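Local atomic coordinates of glucanase (Klebsiella pneumoniae, PDB entry 5GY3), a protein that probably hydrolyses internal beta-1,4-glucosidic bonds of cellulose and related beta-glucans, as a family 8 glycoside hydrolase. Residues D1-M12 against L38-A47. Sequence-based numbering, arbitrary orientation.
Sequences DTAWERYKARFM and LAVANNDRPA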
# COMPACT_ATOMS: atom_id res chain seq x y z
N ASP A 1 -16.84 -13.75 3.01
CA ASP A 1 -17.38 -13.81 4.36
C ASP A 1 -18.24 -12.57 4.68
O ASP A 1 -18.55 -11.76 3.80
CB ASP A 1 -16.26 -13.94 5.40
CG ASP A 1 -15.57 -15.30 5.36
OD1 ASP A 1 -16.20 -16.28 4.90
OD2 ASP A 1 -14.40 -15.38 5.79
N THR A 2 -18.61 -12.43 5.95
CA THR A 2 -19.49 -11.32 6.32
C THR A 2 -18.76 -9.99 6.25
O THR A 2 -19.33 -9.00 5.77
CB THR A 2 -20.09 -11.54 7.71
OG1 THR A 2 -20.85 -12.76 7.71
CG2 THR A 2 -21.02 -10.39 8.07
N ALA A 3 -17.50 -9.94 6.69
CA ALA A 3 -16.75 -8.68 6.64
C ALA A 3 -16.73 -8.12 5.23
O ALA A 3 -17.01 -6.93 5.01
CB ALA A 3 -15.32 -8.89 7.16
N TRP A 4 -16.44 -8.97 4.24
CA TRP A 4 -16.38 -8.54 2.85
C TRP A 4 -17.73 -8.06 2.35
O TRP A 4 -17.82 -7.05 1.64
CB TRP A 4 -15.83 -9.69 1.99
CG TRP A 4 -15.94 -9.47 0.51
CD1 TRP A 4 -16.70 -10.20 -0.36
CD2 TRP A 4 -15.28 -8.48 -0.26
NE1 TRP A 4 -16.56 -9.72 -1.64
CE2 TRP A 4 -15.69 -8.66 -1.61
CE3 TRP A 4 -14.38 -7.45 0.04
CZ2 TRP A 4 -15.23 -7.85 -2.64
CZ3 TRP A 4 -13.93 -6.65 -0.99
CH2 TRP A 4 -14.35 -6.85 -2.32
N GLU A 5 -18.81 -8.78 2.67
CA GLU A 5 -20.14 -8.32 2.28
C GLU A 5 -20.46 -6.96 2.89
O GLU A 5 -20.98 -6.07 2.21
CB GLU A 5 -21.20 -9.35 2.67
CG GLU A 5 -21.11 -10.64 1.88
CD GLU A 5 -21.35 -10.43 0.40
OE1 GLU A 5 -22.23 -9.60 0.06
OE2 GLU A 5 -20.67 -11.08 -0.41
N ARG A 6 -20.14 -6.78 4.17
CA ARG A 6 -20.39 -5.49 4.81
C ARG A 6 -19.54 -4.39 4.19
O ARG A 6 -19.98 -3.25 4.05
CB ARG A 6 -20.13 -5.60 6.32
CG ARG A 6 -20.56 -4.40 7.11
CD ARG A 6 -21.98 -3.98 6.76
NE ARG A 6 -22.42 -2.82 7.54
CZ ARG A 6 -23.53 -2.14 7.29
NH1 ARG A 6 -24.32 -2.49 6.28
NH2 ARG A 6 -23.86 -1.09 8.04
N TYR A 7 -18.31 -4.73 3.79
CA TYR A 7 -17.43 -3.76 3.13
C TYR A 7 -18.02 -3.29 1.81
O TYR A 7 -18.00 -2.10 1.50
CB TYR A 7 -16.07 -4.42 2.92
CG TYR A 7 -14.95 -3.58 2.34
CD1 TYR A 7 -14.25 -2.67 3.13
CD2 TYR A 7 -14.55 -3.75 1.02
CE1 TYR A 7 -13.20 -1.93 2.61
CE2 TYR A 7 -13.51 -3.02 0.49
CZ TYR A 7 -12.83 -2.11 1.29
OH TYR A 7 -11.79 -1.39 0.76
N LYS A 8 -18.51 -4.23 1.00
CA LYS A 8 -19.12 -3.84 -0.27
C LYS A 8 -20.37 -3.01 -0.04
O LYS A 8 -20.63 -2.06 -0.78
CB LYS A 8 -19.48 -5.08 -1.10
CG LYS A 8 -18.29 -5.86 -1.64
CD LYS A 8 -18.75 -6.97 -2.60
CE LYS A 8 -19.65 -7.97 -1.89
NZ LYS A 8 -20.07 -9.08 -2.79
N ALA A 9 -21.16 -3.36 0.98
CA ALA A 9 -22.41 -2.65 1.24
C ALA A 9 -22.14 -1.21 1.63
O ALA A 9 -22.90 -0.30 1.25
CB ALA A 9 -23.19 -3.36 2.35
N ARG A 10 -21.07 -0.97 2.37
CA ARG A 10 -20.77 0.38 2.83
C ARG A 10 -19.94 1.18 1.84
O ARG A 10 -20.13 2.39 1.73
CB ARG A 10 -20.05 0.32 4.18
CG ARG A 10 -21.00 -0.12 5.28
CD ARG A 10 -20.48 0.24 6.64
NE ARG A 10 -19.88 1.58 6.70
CZ ARG A 10 -18.94 1.90 7.57
NH1 ARG A 10 -18.51 0.98 8.41
NH2 ARG A 10 -18.42 3.12 7.59
N PHE A 11 -19.04 0.54 1.09
CA PHE A 11 -18.05 1.28 0.33
C PHE A 11 -18.02 1.02 -1.16
O PHE A 11 -17.35 1.76 -1.88
CB PHE A 11 -16.64 1.01 0.90
CG PHE A 11 -16.55 1.22 2.38
CD1 PHE A 11 -16.68 2.50 2.91
CD2 PHE A 11 -16.37 0.16 3.24
CE1 PHE A 11 -16.60 2.71 4.28
CE2 PHE A 11 -16.29 0.36 4.60
CZ PHE A 11 -16.40 1.65 5.12
N MET A 12 -18.70 -0.01 -1.67
CA MET A 12 -18.64 -0.29 -3.10
C MET A 12 -19.93 0.18 -3.79
O MET A 12 -21.03 -0.20 -3.38
CB MET A 12 -18.41 -1.77 -3.37
CG MET A 12 -18.18 -2.08 -4.84
SD MET A 12 -17.89 -3.84 -5.13
CE MET A 12 -17.81 -3.85 -6.92
N LEU A 38 -9.06 -8.04 -2.12
CA LEU A 38 -10.02 -8.66 -1.22
C LEU A 38 -11.11 -9.41 -1.99
O LEU A 38 -11.62 -10.42 -1.49
CB LEU A 38 -10.63 -7.60 -0.29
CG LEU A 38 -9.66 -6.92 0.68
CD1 LEU A 38 -10.36 -5.82 1.46
CD2 LEU A 38 -9.02 -7.91 1.64
N ALA A 39 -11.45 -8.96 -3.19
CA ALA A 39 -12.42 -9.70 -4.00
C ALA A 39 -11.87 -11.07 -4.39
O ALA A 39 -12.59 -12.07 -4.33
CB ALA A 39 -12.82 -8.90 -5.23
N VAL A 40 -10.58 -11.14 -4.75
CA VAL A 40 -9.97 -12.45 -5.03
C VAL A 40 -9.99 -13.32 -3.78
O VAL A 40 -10.36 -14.50 -3.83
CB VAL A 40 -8.53 -12.27 -5.55
CG1 VAL A 40 -7.90 -13.65 -5.78
CG2 VAL A 40 -8.50 -11.43 -6.80
N ALA A 41 -9.59 -12.73 -2.65
CA ALA A 41 -9.50 -13.48 -1.40
C ALA A 41 -10.85 -14.04 -0.97
O ALA A 41 -10.92 -15.10 -0.33
CB ALA A 41 -8.93 -12.59 -0.30
N ASN A 42 -11.94 -13.35 -1.30
CA ASN A 42 -13.27 -13.82 -0.94
C ASN A 42 -13.92 -14.60 -2.07
O ASN A 42 -15.09 -14.96 -1.96
CB ASN A 42 -14.13 -12.63 -0.51
CG ASN A 42 -13.77 -12.14 0.87
OD1 ASN A 42 -14.24 -12.67 1.87
ND2 ASN A 42 -12.89 -11.15 0.94
N ASN A 43 -13.17 -14.89 -3.13
CA ASN A 43 -13.66 -15.66 -4.27
C ASN A 43 -14.92 -15.03 -4.86
O ASN A 43 -15.94 -15.69 -5.08
CB ASN A 43 -13.88 -17.13 -3.87
CG ASN A 43 -14.01 -18.05 -5.07
OD1 ASN A 43 -13.87 -17.63 -6.22
ND2 ASN A 43 -14.27 -19.33 -4.80
N ASP A 44 -14.84 -13.73 -5.13
CA ASP A 44 -15.97 -12.92 -5.59
C ASP A 44 -15.63 -12.37 -6.97
O ASP A 44 -15.30 -11.19 -7.12
CB ASP A 44 -16.28 -11.80 -4.57
CG ASP A 44 -17.60 -11.09 -4.86
OD1 ASP A 44 -18.16 -11.25 -5.96
OD2 ASP A 44 -18.07 -10.34 -3.98
N ARG A 45 -15.75 -13.22 -7.98
CA ARG A 45 -15.38 -12.80 -9.32
C ARG A 45 -16.28 -11.70 -9.88
O ARG A 45 -15.77 -10.79 -10.56
CB ARG A 45 -15.35 -14.00 -10.27
CG ARG A 45 -14.60 -13.67 -11.54
CD ARG A 45 -14.35 -14.90 -12.36
NE ARG A 45 -13.59 -14.56 -13.56
CZ ARG A 45 -13.30 -15.43 -14.52
NH1 ARG A 45 -13.73 -16.68 -14.42
NH2 ARG A 45 -12.61 -15.05 -15.58
N PRO A 46 -17.60 -11.73 -9.66
CA PRO A 46 -18.42 -10.60 -10.14
C PRO A 46 -17.93 -9.26 -9.60
O PRO A 46 -17.79 -8.30 -10.37
CB PRO A 46 -19.83 -10.95 -9.64
CG PRO A 46 -19.82 -12.43 -9.62
CD PRO A 46 -18.45 -12.81 -9.13
N ALA A 47 -17.65 -9.17 -8.29
CA ALA A 47 -17.16 -7.92 -7.72
C ALA A 47 -15.80 -7.56 -8.28
O ALA A 47 -15.55 -6.39 -8.62
CB ALA A 47 -17.09 -8.03 -6.19
O HOH W 1 -14.64 -11.48 4.54
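Trp4 is the bump here: its indole fills the hollow formed by the last turn of helix 29-41, the turn after it and the start of helix 45-59. With chi1 at 169°, Trp4 CG stands beside the backbone carbonyl carbon, and the ring reaches across to 38-47. One face receives the Asn42 amide, nearly parallel at 10° and offset toward the rim, with Asn42 CB over the five-membered ring. Further along, Trp4 CZ3 sits 3.5 Å from Leu38 CB, and Trp4 CZ2 rests against Ala39 CB, with Ala47 CB at the ring edge. Lys8 CG backs the opposite face.

Trp4 NE1 donates in the ring plane to the anti lone pair of Asp44 OD2 (2.9 Å, 166°). Lys8 NZ forms salt bridges with Asp44 OD2 at 2.6 Å and with Glu5 OE2, probably easing the closeness of these two carboxylates. Asp44 OD1 N-caps helix 45-59 through Ala47 N. Asn42 ND2 holds Leu38 O (2.8 Å); Asn42 OD1 accepts from Asp1 N and from a water that also takes the Trp4 N-H.

Helix 2-11 so meets a helix-turn-helix corner of the (alpha/alpha)6 barrel expected for family 8, where a Schellman motif ends helix 29-41. Tyr7 turns to helix 293-307, bonding Ser297, and Met12 reaches helix 45-59 at Leu51.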